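Local coordinates for magnesium transport protein CorA (Methanocaldococcus jannaschii, PDB 4EGW) that mediates influx of magnesium ions across the cell membrane, opening when cytoplasmic magnesium is low and closing when it is high, at residues F150-G155 and R236-D241; K211-N216 and L247-M252; D218-L223 and E240-D245. All coordinates share one frame; numbering follows the deposited sequence.

All three contacts lean on helix 233-270. Contacts 2 and 3 pair it with helix 193-225 at successive levels of one antiparallel pair, their centres about 10 Å apart, and both are apolar, without a hydrogen bond from one segment to the other. Contact 2 is the more buried; contact 3 is partly so, with Leu220 and Leu242 inside and Val221 and Tyr243 nearer the surface. Contact 1 differs in kind: a loop meets the early turns of helix 233-270, over a smaller area, with a carbonyl against a ring and an exposed arginine beside an amide. It touches contact 3, where Phe239 CD1 packs 4.0 Å from Leu220 CD2, and it shares Glu240 and Asp241 with it.

Contact 1: residues F150-G155 and R236-D241; sequences FERGIG and RENFED. With BU1 (1,4-butanediol), chain U.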
ATOM      1  N   PHE A 150       6.466  12.587 -18.700  1.00112.88           N
ATOM      2  CA  PHE A 150       6.989  11.299 -18.266  1.00108.36           C
ATOM      3  C   PHE A 150       8.481  11.323 -18.521  1.00109.64           C
ATOM      4  O   PHE A 150       9.177  10.323 -18.362  1.00102.88           O
ATOM      5  CB  PHE A 150       6.340  10.131 -18.994  1.00103.23           C
ATOM      6  CG  PHE A 150       6.331   8.869 -18.191  1.00 95.22           C
ATOM      7  CD1 PHE A 150       6.929   8.835 -16.941  1.00 93.60           C
ATOM      8  CD2 PHE A 150       5.726   7.723 -18.675  1.00 90.55           C
ATOM      9  CE1 PHE A 150       6.927   7.682 -16.188  1.00 90.22           C
ATOM     10  CE2 PHE A 150       5.720   6.565 -17.928  1.00 88.41           C
ATOM     11  CZ  PHE A 150       6.323   6.543 -16.679  1.00 86.91           C
ATOM     12  N   GLU A 151       8.951  12.497 -18.928  1.00119.14           N
ATOM     13  CA  GLU A 151      10.322  12.710 -19.364  1.00122.40           C
ATOM     14  C   GLU A 151      11.320  12.347 -18.269  1.00122.40           C
ATOM     15  O   GLU A 151      12.519  12.264 -18.523  1.00123.71           O
ATOM     16  CB  GLU A 151      10.500  14.169 -19.784  1.00127.17           C
ATOM     17  CG  GLU A 151       9.437  14.645 -20.762  1.00131.75           C
ATOM     18  CD  GLU A 151       9.366  16.157 -20.869  1.00138.97           C
ATOM     19  OE1 GLU A 151      10.040  16.840 -20.069  1.00141.45           O
ATOM     20  OE2 GLU A 151       8.634  16.664 -21.748  1.00141.52           O
ATOM     21  N   ARG A 152      10.820  12.148 -17.052  1.00120.62           N
ATOM     22  CA  ARG A 152      11.628  11.596 -15.961  1.00115.94           C
ATOM     23  C   ARG A 152      11.993  10.135 -16.254  1.00110.19           C
ATOM     24  O   ARG A 152      12.786   9.514 -15.542  1.00109.37           O
ATOM     25  CB  ARG A 152      10.889  11.712 -14.618  1.00113.61           C
ATOM     26  CG  ARG A 152      11.810  11.784 -13.393  1.00113.18           C
ATOM     27  CD  ARG A 152      11.023  11.798 -12.077  1.00115.23           C
ATOM     28  NE  ARG A 152      11.768  12.389 -10.959  1.00116.84           N
ATOM     29  CZ  ARG A 152      12.522  11.706 -10.098  1.00109.66           C
ATOM     30  NH1 ARG A 152      12.648  10.391 -10.217  1.00102.50           N
ATOM     31  NH2 ARG A 152      13.156  12.341  -9.117  1.00109.74           N
ATOM     32  N   GLY A 153      11.416   9.605 -17.326  1.00107.88           N
ATOM     33  CA  GLY A 153      11.363   8.176 -17.575  1.00103.62           C
ATOM     34  C   GLY A 153      12.609   7.309 -17.527  1.00 98.30           C
ATOM     35  O   GLY A 153      13.725   7.731 -17.822  1.00 97.42           O
ATOM     36  N   ILE A 154      12.370   6.079 -17.091  1.00 97.01           N
ATOM     37  CA  ILE A 154      13.273   4.924 -17.181  1.00 96.33           C
ATOM     38  C   ILE A 154      14.633   4.983 -16.509  1.00 97.52           C
ATOM     39  O   ILE A 154      15.523   4.215 -16.869  1.00101.50           O
ATOM     40  CB  ILE A 154      13.508   4.464 -18.646  1.00 79.21           C
ATOM     41  CG1 ILE A 154      14.016   3.017 -18.683  1.00 71.69           C
ATOM     42  CG2 ILE A 154      14.484   5.391 -19.356  1.00 88.78           C
ATOM     43  CD1 ILE A 154      15.049   2.751 -19.758  1.00 70.29           C
ATOM     44  N   GLY A 155      14.831   5.870 -15.544  1.00 94.23           N
ATOM     45  CA  GLY A 155      15.484   5.415 -14.340  1.00 90.84           C
ATOM     46  C   GLY A 155      14.293   5.330 -13.421  1.00 88.70           C
ATOM     47  O   GLY A 155      14.266   4.635 -12.406  1.00 86.90           O
ATOM     48  N   ARG A 236      18.242   6.602  -7.779  1.00 54.83           N
ATOM     49  CA  ARG A 236      18.913   5.875  -6.707  1.00 56.64           C
ATOM     50  C   ARG A 236      18.385   6.251  -5.327  1.00 54.86           C
ATOM     51  O   ARG A 236      18.243   5.387  -4.467  1.00 54.25           O
ATOM     52  CB  ARG A 236      20.432   6.045  -6.807  1.00 59.70           C
ATOM     53  CG  ARG A 236      20.988   5.554  -8.140  1.00 62.35           C
ATOM     54  CD  ARG A 236      22.498   5.565  -8.156  1.00 67.08           C
ATOM     55  NE  ARG A 236      23.029   6.923  -8.150  1.00 71.70           N
ATOM     56  CZ  ARG A 236      23.470   7.559  -9.229  1.00 72.48           C
ATOM     57  NH1 ARG A 236      23.454   6.963 -10.417  1.00 70.94           N
ATOM     58  NH2 ARG A 236      23.932   8.794  -9.115  1.00 76.67           N
ATOM     59  N   GLU A 237      18.079   7.530  -5.118  1.00 55.29           N
ATOM     60  CA  GLU A 237      17.402   7.954  -3.893  1.00 53.87           C
ATOM     61  C   GLU A 237      16.040   7.264  -3.825  1.00 50.54           C
ATOM     62  O   GLU A 237      15.635   6.763  -2.776  1.00 46.15           O
ATOM     63  CB  GLU A 237      17.211   9.467  -3.884  1.00 56.41           C
ATOM     64  CG  GLU A 237      18.245  10.232  -4.681  1.00 65.51           C
ATOM     65  CD  GLU A 237      17.782  11.639  -5.058  1.00 75.21           C
ATOM     66  OE1 GLU A 237      18.381  12.239  -5.982  1.00 78.74           O
ATOM     67  OE2 GLU A 237      16.821  12.148  -4.432  1.00 73.90           O
ATOM     68  N   ASN A 238      15.352   7.239  -4.969  1.00 54.19           N
ATOM     69  CA  ASN A 238      14.064   6.561  -5.122  1.00 52.68           C
ATOM     70  C   ASN A 238      14.136   5.062  -4.860  1.00 46.07           C
ATOM     71  O   ASN A 238      13.179   4.461  -4.375  1.00 45.65           O
ATOM     72  CB  ASN A 238      13.485   6.805  -6.521  1.00 57.03           C
ATOM     73  CG  ASN A 238      12.920   8.210  -6.695  1.00 65.95           C
ATOM     74  OD1 ASN A 238      13.501   9.196  -6.234  1.00 76.58           O
ATOM     75  ND2 ASN A 238      11.777   8.303  -7.363  1.00 62.66           N
ATOM     76  N   PHE A 239      15.268   4.453  -5.182  1.00 46.54           N
ATOM     77  CA  PHE A 239      15.432   3.036  -4.884  1.00 48.58           C
ATOM     78  C   PHE A 239      15.781   2.841  -3.419  1.00 44.38           C
ATOM     79  O   PHE A 239      15.592   1.761  -2.871  1.00 42.51           O
ATOM     80  CB  PHE A 239      16.476   2.399  -5.799  1.00 52.93           C
ATOM     81  CG  PHE A 239      16.096   2.441  -7.256  1.00 62.77           C
ATOM     82  CD1 PHE A 239      15.002   1.732  -7.719  1.00 67.25           C
ATOM     83  CD2 PHE A 239      16.828   3.194  -8.162  1.00 67.64           C
ATOM     84  CE1 PHE A 239      14.644   1.770  -9.061  1.00 70.26           C
ATOM     85  CE2 PHE A 239      16.476   3.238  -9.505  1.00 69.77           C
ATOM     86  CZ  PHE A 239      15.381   2.527  -9.953  1.00 71.26           C
ATOM     87  N   GLU A 240      16.263   3.908  -2.788  1.00 51.30           N
ATOM     88  CA  GLU A 240      16.660   3.879  -1.383  1.00 59.26           C
ATOM     89  C   GLU A 240      15.411   3.826  -0.510  1.00 57.56           C
ATOM     90  O   GLU A 240      15.320   3.034   0.433  1.00 52.63           O
ATOM     91  CB  GLU A 240      17.488   5.124  -1.060  1.00 64.96           C
ATOM     92  CG  GLU A 240      18.190   5.126   0.287  1.00 66.75           C
ATOM     93  CD  GLU A 240      18.794   6.490   0.597  1.00 72.00           C
ATOM     94  OE1 GLU A 240      18.436   7.463  -0.109  1.00 68.42           O
ATOM     95  OE2 GLU A 240      19.617   6.594   1.538  1.00 76.75           O
ATOM     96  N   ASP A 241      14.446   4.677  -0.840  1.00 54.64           N
ATOM     97  CA  ASP A 241      13.130   4.600  -0.236  1.00 58.82           C
ATOM     98  C   ASP A 241      12.621   3.182  -0.380  1.00 61.35           C
ATOM     99  O   ASP A 241      12.228   2.533   0.591  1.00 66.15           O
ATOM    100  CB  ASP A 241      12.179   5.547  -0.961  1.00 64.00           C
ATOM    101  CG  ASP A 241      12.543   7.002  -0.761  1.00 75.42           C
ATOM    102  OD1 ASP A 241      13.665   7.270  -0.269  1.00 77.57           O
ATOM    103  OD2 ASP A 241      11.707   7.877  -1.092  1.00 79.72           O
TER
HETATM  104  C1  BU1 U 319       4.229   7.661 -14.339  1.00 80.02           C
HETATM  105  C2  BU1 U 319       3.650   9.032 -14.261  1.00 83.26           C
HETATM  106  C3  BU1 U 319       4.605  10.175 -14.250  1.00 86.37           C
HETATM  107  C4  BU1 U 319       4.035  11.546 -14.128  1.00 87.42           C
HETATM  108  O5  BU1 U 319       3.372   6.592 -14.170  1.00 78.66           O
HETATM  109  O6  BU1 U 319       2.678  11.688 -14.341  1.00 89.94           O
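Gly155 and Phe239 make the more buried half of this small contact. The glycine's carbonyl O sits 3.4 Å from Phe239 CZ and approaches the ring at a slant. Phe239 CG lies anti to its own carbonyl carbon (chi1 -63°), which carries the far end of the ring to the loop. The same ring also packs on Leu162, Leu220 and Leu223, so it fills the corner where helices 156-186, 193-225 and 233-270 come together.

The polar half belongs to Arg152. Its chain runs extended from CG to NE and brings the guanidinium slantwise up to the Asn238 amide, the two planes 22° apart. Phe156 takes the arginine in a cation-pi contact as well.

In the fold, residues 150-155 belong to the loop leading from helix 132-143 into helix 156-186, and they meet helix 233-270 close to its start. A type I beta turn from Phe150 to Gly153 shapes the loop; its Gly153 N to Phe150 O bond is weak.

On the ligand side, Phe150 lies well away from helix 233-270 and faces a butanediol molecule. Its ring atom CE1 is 3.3 Å from BU1 C1, and BU1 C2 lies over one face, toward the rim. Leu140, Lys144 and Val149 complete that pocket.

Contact 2: residues K211-N216 and L247-M252; sequences KSLIAN and LQLIDM
Leu213 meets Ile250 and Leu249 with successive atoms along its side chain. At the base, Leu213 CB presses on Ile250 CG1 at 3.3 Å, the tightest side-chain approach here, beside the closest pair of CA atoms. From CG the chain forks over Leu249: Leu213 CD1 lies 3.9 Å from Leu249 CB, while Leu213 CD2 reaches Leu249 CD1 at the same 3.9 Å. The two leucines cross at about a right angle, and both methyls of Leu213 bear on Leu249.

The helices behind these side chains, 193-225 and 233-270, run antiparallel; the axes of segments 211-216 and 247-252 make 159° and pass 9.3 Å apart. Helix 156-186 covers the leucine side: Tyr169 touches Leu213 and Leu173 touches Leu249, giving a three-helix packing in the cytoplasmic part of the transporter.

Ile250 extends the contact the other way. With CG1 anti to the carbonyl carbon (chi1 -63°) it sets CG1 against Leu213 CB, and the extended second torsion (chi2 177°) carries Ile250 CD1 on to 3.4 Å from Leu213 O, apolar methyl against backbone carbonyl. That same Ile250 CD1 meets Ile214 CD1 at 3.6 Å, the side chains again crossing nearly squarely. His210 and Arg217 flank Ile250 from helix 193-225.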
ATOM      1  N   LYS A 211      12.248 -14.805   1.602  1.00 51.92           N
ATOM      2  CA  LYS A 211      13.266 -15.118   0.615  1.00 57.24           C
ATOM      3  C   LYS A 211      13.255 -14.048  -0.479  1.00 49.91           C
ATOM      4  O   LYS A 211      14.296 -13.475  -0.813  1.00 46.37           O
ATOM      5  CB  LYS A 211      12.960 -16.482  -0.004  1.00 59.71           C
ATOM      6  CG  LYS A 211      14.091 -17.482   0.025  1.00 65.65           C
ATOM      7  CD  LYS A 211      13.712 -18.699  -0.817  1.00 69.95           C
ATOM      8  CE  LYS A 211      14.904 -19.577  -1.155  1.00 72.33           C
ATOM      9  NZ  LYS A 211      14.562 -20.523  -2.263  1.00 75.01           N
ATOM     10  N   SER A 212      12.065 -13.776  -1.016  1.00 45.72           N
ATOM     11  CA  SER A 212      11.910 -12.876  -2.159  1.00 49.38           C
ATOM     12  C   SER A 212      12.349 -11.468  -1.821  1.00 46.04           C
ATOM     13  O   SER A 212      13.140 -10.867  -2.542  1.00 52.93           O
ATOM     14  CB  SER A 212      10.454 -12.843  -2.637  1.00 55.27           C
ATOM     15  OG  SER A 212      10.151 -13.949  -3.471  1.00 56.11           O
ATOM     16  N   LEU A 213      11.818 -10.948  -0.721  1.00 37.85           N
ATOM     17  CA  LEU A 213      12.131  -9.606  -0.274  1.00 34.24           C
ATOM     18  C   LEU A 213      13.607  -9.498   0.023  1.00 41.52           C
ATOM     19  O   LEU A 213      14.207  -8.441  -0.145  1.00 48.97           O
ATOM     20  CB  LEU A 213      11.305  -9.272   0.961  1.00 37.18           C
ATOM     21  CG  LEU A 213       9.812  -9.295   0.624  1.00 42.76           C
ATOM     22  CD1 LEU A 213       8.949  -9.511   1.853  1.00 45.87           C
ATOM     23  CD2 LEU A 213       9.421  -8.025  -0.095  1.00 47.30           C
ATOM     24  N   ILE A 214      14.204 -10.597   0.464  1.00 46.26           N
ATOM     25  CA  ILE A 214      15.639 -10.612   0.640  1.00 49.32           C
ATOM     26  C   ILE A 214      16.289 -10.368  -0.721  1.00 57.78           C
ATOM     27  O   ILE A 214      17.040  -9.406  -0.902  1.00 61.41           O
ATOM     28  CB  ILE A 214      16.133 -11.930   1.235  1.00 46.99           C
ATOM     29  CG1 ILE A 214      15.674 -12.061   2.681  1.00 40.07           C
ATOM     30  CG2 ILE A 214      17.633 -11.954   1.225  1.00 50.90           C
ATOM     31  CD1 ILE A 214      16.202 -10.952   3.549  1.00 39.13           C
ATOM     32  N   ALA A 215      15.955 -11.221  -1.686  1.00 57.33           N
ATOM     33  CA  ALA A 215      16.565 -11.182  -3.012  1.00 54.25           C
ATOM     34  C   ALA A 215      16.267  -9.883  -3.774  1.00 60.32           C
ATOM     35  O   ALA A 215      17.123  -9.370  -4.504  1.00 66.41           O
ATOM     36  CB  ALA A 215      16.124 -12.388  -3.818  1.00 50.15           C
ATOM     37  N   ASN A 216      15.049  -9.367  -3.612  1.00 53.07           N
ATOM     38  CA  ASN A 216      14.693  -8.054  -4.132  1.00 43.89           C
ATOM     39  C   ASN A 216      15.564  -7.002  -3.483  1.00 47.44           C
ATOM     40  O   ASN A 216      16.115  -6.131  -4.154  1.00 50.22           O
ATOM     41  CB  ASN A 216      13.245  -7.726  -3.790  1.00 40.79           C
ATOM     42  CG  ASN A 216      12.258  -8.353  -4.739  1.00 36.63           C
ATOM     43  OD1 ASN A 216      12.632  -9.112  -5.632  1.00 31.30           O
ATOM     44  ND2 ASN A 216      10.974  -8.038  -4.550  1.00 37.22           N
ATOM     45  N   LEU A 247      12.977  -3.534   3.442  1.00 49.57           N
ATOM     46  CA  LEU A 247      13.455  -3.914   4.760  1.00 48.32           C
ATOM     47  C   LEU A 247      12.321  -3.955   5.790  1.00 46.83           C
ATOM     48  O   LEU A 247      12.271  -4.880   6.616  1.00 43.78           O
ATOM     49  CB  LEU A 247      14.592  -2.998   5.216  1.00 46.92           C
ATOM     50  CG  LEU A 247      15.978  -3.375   4.679  1.00 47.14           C
ATOM     51  CD1 LEU A 247      16.931  -2.215   4.828  1.00 52.68           C
ATOM     52  CD2 LEU A 247      16.534  -4.615   5.364  1.00 45.06           C
ATOM     53  N   GLN A 248      11.414  -2.976   5.746  1.00 39.81           N
ATOM     54  CA  GLN A 248      10.224  -3.056   6.594  1.00 41.20           C
ATOM     55  C   GLN A 248       9.528  -4.395   6.355  1.00 43.05           C
ATOM     56  O   GLN A 248       9.246  -5.142   7.300  1.00 40.98           O
ATOM     57  CB  GLN A 248       9.238  -1.933   6.283  1.00 41.18           C
ATOM     58  CG  GLN A 248       9.421  -0.664   7.073  1.00 49.42           C
ATOM     59  CD  GLN A 248       8.524   0.452   6.560  1.00 58.44           C
ATOM     60  OE1 GLN A 248       7.338   0.243   6.289  1.00 59.76           O
ATOM     61  NE2 GLN A 248       9.094   1.642   6.400  1.00 63.63           N
ATOM     62  N   LEU A 249       9.252  -4.682   5.081  1.00 35.35           N
ATOM     63  CA  LEU A 249       8.455  -5.843   4.702  1.00 34.92           C
ATOM     64  C   LEU A 249       9.127  -7.103   5.181  1.00 35.09           C
ATOM     65  O   LEU A 249       8.497  -8.003   5.736  1.00 36.95           O
ATOM     66  CB  LEU A 249       8.296  -5.905   3.189  1.00 38.53           C
ATOM     67  CG  LEU A 249       7.645  -4.668   2.597  1.00 26.03           C
ATOM     68  CD1 LEU A 249       7.501  -4.838   1.117  1.00 31.10           C
ATOM     69  CD2 LEU A 249       6.320  -4.497   3.237  1.00 24.04           C
ATOM     70  N   ILE A 250      10.425  -7.170   4.957  1.00 36.95           N
ATOM     71  CA  ILE A 250      11.187  -8.270   5.498  1.00 38.82           C
ATOM     72  C   ILE A 250      10.977  -8.346   7.013  1.00 41.25           C
ATOM     73  O   ILE A 250      10.743  -9.431   7.558  1.00 44.83           O
ATOM     74  CB  ILE A 250      12.655  -8.119   5.170  1.00 32.95           C
ATOM     75  CG1 ILE A 250      12.841  -8.174   3.661  1.00 31.00           C
ATOM     76  CG2 ILE A 250      13.437  -9.234   5.810  1.00 36.81           C
ATOM     77  CD1 ILE A 250      14.265  -7.956   3.238  1.00 35.61           C
ATOM     78  N   ASP A 251      11.025  -7.195   7.682  1.00 31.28           N
ATOM     79  CA  ASP A 251      10.804  -7.126   9.124  1.00 30.71           C
ATOM     80  C   ASP A 251       9.437  -7.669   9.497  1.00 32.45           C
ATOM     81  O   ASP A 251       9.322  -8.525  10.382  1.00 32.28           O
ATOM     82  CB  ASP A 251      10.919  -5.687   9.619  1.00 33.35           C
ATOM     83  CG  ASP A 251      12.347  -5.207   9.677  1.00 51.78           C
ATOM     84  OD1 ASP A 251      13.212  -5.982  10.144  1.00 61.82           O
ATOM     85  OD2 ASP A 251      12.612  -4.061   9.248  1.00 53.58           O
ATOM     86  N   MET A 252       8.404  -7.157   8.830  1.00 28.17           N
ATOM     87  CA  MET A 252       7.050  -7.630   9.059  1.00 37.61           C
ATOM     88  C   MET A 252       7.021  -9.127   8.786  1.00 41.57           C
ATOM     89  O   MET A 252       6.609  -9.923   9.637  1.00 42.84           O
ATOM     90  CB  MET A 252       6.051  -6.923   8.142  1.00 36.60           C
ATOM     91  CG  MET A 252       6.212  -5.399   8.043  1.00 42.46           C
ATOM     92  SD  MET A 252       5.021  -4.675   6.871  1.00 52.33           S
ATOM     93  CE  MET A 252       5.636  -2.995   6.747  1.00175.52           C
TER

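Contact 3: residues D218-L223 and E240-D245; sequences DVLVLL and EDLYYD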
ATOM      1  N   ASP A 218      18.493  -6.852  -2.155  1.00 53.68           N
ATOM      2  CA  ASP A 218      19.843  -6.701  -2.665  1.00 57.17           C
ATOM      3  C   ASP A 218      19.821  -6.043  -4.038  1.00 57.09           C
ATOM      4  O   ASP A 218      20.568  -5.104  -4.284  1.00 60.93           O
ATOM      5  CB  ASP A 218      20.558  -8.053  -2.690  1.00 63.09           C
ATOM      6  CG  ASP A 218      20.864  -8.573  -1.287  1.00 71.25           C
ATOM      7  OD1 ASP A 218      21.178  -7.745  -0.398  1.00 74.08           O
ATOM      8  OD2 ASP A 218      20.788  -9.804  -1.068  1.00 73.48           O
ATOM      9  N   VAL A 219      18.934  -6.506  -4.916  1.00 51.61           N
ATOM     10  CA  VAL A 219      18.766  -5.868  -6.211  1.00 49.56           C
ATOM     11  C   VAL A 219      18.659  -4.359  -6.008  1.00 50.25           C
ATOM     12  O   VAL A 219      19.375  -3.587  -6.643  1.00 43.27           O
ATOM     13  CB  VAL A 219      17.494  -6.371  -6.916  1.00 50.98           C
ATOM     14  CG1 VAL A 219      17.069  -5.405  -8.007  1.00 45.18           C
ATOM     15  CG2 VAL A 219      17.703  -7.787  -7.465  1.00 54.56           C
ATOM     16  N   LEU A 220      17.794  -3.951  -5.084  1.00 53.65           N
ATOM     17  CA  LEU A 220      17.594  -2.538  -4.778  1.00 52.34           C
ATOM     18  C   LEU A 220      18.820  -1.893  -4.130  1.00 59.86           C
ATOM     19  O   LEU A 220      19.102  -0.715  -4.362  1.00 62.19           O
ATOM     20  CB  LEU A 220      16.367  -2.345  -3.893  1.00 43.45           C
ATOM     21  CG  LEU A 220      15.040  -2.676  -4.565  1.00 36.87           C
ATOM     22  CD1 LEU A 220      13.905  -2.704  -3.557  1.00 34.98           C
ATOM     23  CD2 LEU A 220      14.767  -1.673  -5.669  1.00 35.58           C
ATOM     24  N   VAL A 221      19.553  -2.649  -3.318  1.00 57.27           N
ATOM     25  CA  VAL A 221      20.795  -2.109  -2.778  1.00 53.90           C
ATOM     26  C   VAL A 221      21.774  -1.804  -3.914  1.00 59.76           C
ATOM     27  O   VAL A 221      22.506  -0.811  -3.864  1.00 61.47           O
ATOM     28  CB  VAL A 221      21.451  -3.036  -1.756  1.00 47.57           C
ATOM     29  CG1 VAL A 221      22.703  -2.388  -1.231  1.00 51.49           C
ATOM     30  CG2 VAL A 221      20.492  -3.317  -0.613  1.00 41.50           C
ATOM     31  N   LEU A 222      21.777  -2.658  -4.938  1.00 60.58           N
ATOM     32  CA  LEU A 222      22.592  -2.435  -6.132  1.00 55.49           C
ATOM     33  C   LEU A 222      22.157  -1.175  -6.832  1.00 55.67           C
ATOM     34  O   LEU A 222      22.946  -0.265  -7.040  1.00 63.81           O
ATOM     35  CB  LEU A 222      22.481  -3.609  -7.103  1.00 54.30           C
ATOM     36  CG  LEU A 222      23.356  -4.825  -6.769  1.00 61.92           C
ATOM     37  CD1 LEU A 222      22.959  -6.047  -7.592  1.00 61.10           C
ATOM     38  CD2 LEU A 222      24.849  -4.506  -6.935  1.00 67.57           C
ATOM     39  N   LEU A 223      20.886  -1.122  -7.191  1.00 52.30           N
ATOM     40  CA  LEU A 223      20.370   0.028  -7.906  1.00 46.22           C
ATOM     41  C   LEU A 223      20.469   1.274  -7.042  1.00 45.41           C
ATOM     42  O   LEU A 223      20.614   2.378  -7.553  1.00 39.06           O
ATOM     43  CB  LEU A 223      18.922  -0.204  -8.313  1.00 44.10           C
ATOM     44  CG  LEU A 223      18.636  -1.231  -9.409  1.00 43.58           C
ATOM     45  CD1 LEU A 223      19.145  -2.589  -9.046  1.00 41.48           C
ATOM     46  CD2 LEU A 223      17.139  -1.300  -9.642  1.00 49.27           C
ATOM     47  N   GLU A 240      16.263   3.908  -2.788  1.00 51.30           N
ATOM     48  CA  GLU A 240      16.660   3.879  -1.383  1.00 59.26           C
ATOM     49  C   GLU A 240      15.411   3.826  -0.510  1.00 57.56           C
ATOM     50  O   GLU A 240      15.320   3.034   0.433  1.00 52.63           O
ATOM     51  CB  GLU A 240      17.488   5.124  -1.060  1.00 64.96           C
ATOM     52  CG  GLU A 240      18.190   5.126   0.287  1.00 66.75           C
ATOM     53  CD  GLU A 240      18.794   6.490   0.597  1.00 72.00           C
ATOM     54  OE1 GLU A 240      18.436   7.463  -0.109  1.00 68.42           O
ATOM     55  OE2 GLU A 240      19.617   6.594   1.538  1.00 76.75           O
ATOM     56  N   ASP A 241      14.446   4.677  -0.840  1.00 54.64           N
ATOM     57  CA  ASP A 241      13.130   4.600  -0.236  1.00 58.82           C
ATOM     58  C   ASP A 241      12.621   3.182  -0.380  1.00 61.35           C
ATOM     59  O   ASP A 241      12.228   2.533   0.591  1.00 66.15           O
ATOM     60  CB  ASP A 241      12.179   5.547  -0.961  1.00 64.00           C
ATOM     61  CG  ASP A 241      12.543   7.002  -0.761  1.00 75.42           C
ATOM     62  OD1 ASP A 241      13.665   7.270  -0.269  1.00 77.57           O
ATOM     63  OD2 ASP A 241      11.707   7.877  -1.092  1.00 79.72           O
ATOM     64  N   LEU A 242      12.641   2.709  -1.618  1.00 57.24           N
ATOM     65  CA  LEU A 242      12.152   1.388  -1.951  1.00 54.34           C
ATOM     66  C   LEU A 242      12.932   0.332  -1.161  1.00 56.08           C
ATOM     67  O   LEU A 242      12.365  -0.651  -0.677  1.00 61.60           O
ATOM     68  CB  LEU A 242      12.287   1.178  -3.456  1.00 54.10           C
ATOM     69  CG  LEU A 242      11.437   0.101  -4.109  1.00 55.50           C
ATOM     70  CD1 LEU A 242      10.082   0.038  -3.438  1.00 58.24           C
ATOM     71  CD2 LEU A 242      11.304   0.389  -5.596  1.00 53.48           C
ATOM     72  N   TYR A 243      14.234   0.547  -1.024  1.00 47.50           N
ATOM     73  CA  TYR A 243      15.059  -0.305  -0.190  1.00 52.13           C
ATOM     74  C   TYR A 243      14.521  -0.345   1.251  1.00 59.77           C
ATOM     75  O   TYR A 243      14.394  -1.426   1.851  1.00 57.24           O
ATOM     76  CB  TYR A 243      16.501   0.204  -0.235  1.00 56.30           C
ATOM     77  CG  TYR A 243      17.453  -0.382   0.790  1.00 56.38           C
ATOM     78  CD1 TYR A 243      17.628  -1.755   0.910  1.00 53.46           C
ATOM     79  CD2 TYR A 243      18.212   0.445   1.608  1.00 60.61           C
ATOM     80  CE1 TYR A 243      18.513  -2.286   1.842  1.00 57.46           C
ATOM     81  CE2 TYR A 243      19.097  -0.077   2.539  1.00 63.04           C
ATOM     82  CZ  TYR A 243      19.244  -1.440   2.654  1.00 58.55           C
ATOM     83  OH  TYR A 243      20.127  -1.957   3.578  1.00 56.58           O
ATOM     84  N   TYR A 244      14.192   0.831   1.790  1.00 60.31           N
ATOM     85  CA  TYR A 244      13.705   0.970   3.169  1.00 60.26           C
ATOM     86  C   TYR A 244      12.446   0.164   3.476  1.00 58.19           C
ATOM     87  O   TYR A 244      12.350  -0.522   4.503  1.00 57.60           O
ATOM     88  CB  TYR A 244      13.419   2.436   3.472  1.00 64.20           C
ATOM     89  CG  TYR A 244      14.650   3.280   3.704  1.00 71.31           C
ATOM     90  CD1 TYR A 244      15.848   2.707   4.124  1.00 69.32           C
ATOM     91  CD2 TYR A 244      14.613   4.658   3.516  1.00 75.72           C
ATOM     92  CE1 TYR A 244      16.974   3.488   4.343  1.00 70.20           C
ATOM     93  CE2 TYR A 244      15.731   5.443   3.735  1.00 78.11           C
ATOM     94  CZ  TYR A 244      16.907   4.853   4.148  1.00 79.74           C
ATOM     95  OH  TYR A 244      18.018   5.641   4.361  1.00 89.86           O
ATOM     96  N   ASP A 245      11.466   0.269   2.591  1.00 55.85           N
ATOM     97  CA  ASP A 245      10.202  -0.404   2.809  1.00 60.77           C
ATOM     98  C   ASP A 245      10.365  -1.897   2.630  1.00 60.08           C
ATOM     99  O   ASP A 245       9.746  -2.686   3.350  1.00 63.66           O
ATOM    100  CB  ASP A 245       9.171   0.158   1.856  1.00 67.76           C
ATOM    101  CG  ASP A 245       9.197   1.663   1.836  1.00 77.85           C
ATOM    102  OD1 ASP A 245       9.565   2.254   2.878  1.00 84.44           O
ATOM    103  OD2 ASP A 245       8.874   2.256   0.787  1.00 80.29           O
TER
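Tyr243 turns its ring to Val221, and a single methyl does the touching: Val221 CG2 is 3.3 Å from Tyr243 CE1, with CD1 and CZ of the same ring a little farther off. The methyl comes in obliquely, and the two side chains also cross at a slant. With CG anti to the backbone N (chi1 168°), the tyrosine swings its ring to the flank of the helix pair where Val221 sits. The other flat group, Tyr244, makes no contact across the two segments; Glu240 O of its own helix stands 3.3 Å above one face of the Tyr244 ring, off toward the rim.

These side chains join helices 193-225 and 233-270, which pack antiparallel as neighbours in the cytoplasmic domain; the axes of segments 218-223 and 240-245 make 157° and pass 8.9 Å apart. Helix 156-186 closes over the buried side, where Tyr159, Leu162, Asn163 and Thr166 touch Leu242.

On that side Leu220 does most of the packing. Its CB lies 4.5 Å from Tyr243 CB, where the backbones are nearest. Farther out, Leu220 CD1 is 3.8 Å from Leu242 CG and Leu220 CD2 is 4.0 Å from Leu242 CD2, the leucines crossing at about a right angle. Tyr100 of strand 96-104 also touches Leu220. With an alanine here both methyls are gone, and Leu242 would probably be left facing a gap between the two helices. The more exposed pair, Val221 and Tyr243, makes its contact without using the tyrosine hydroxyl.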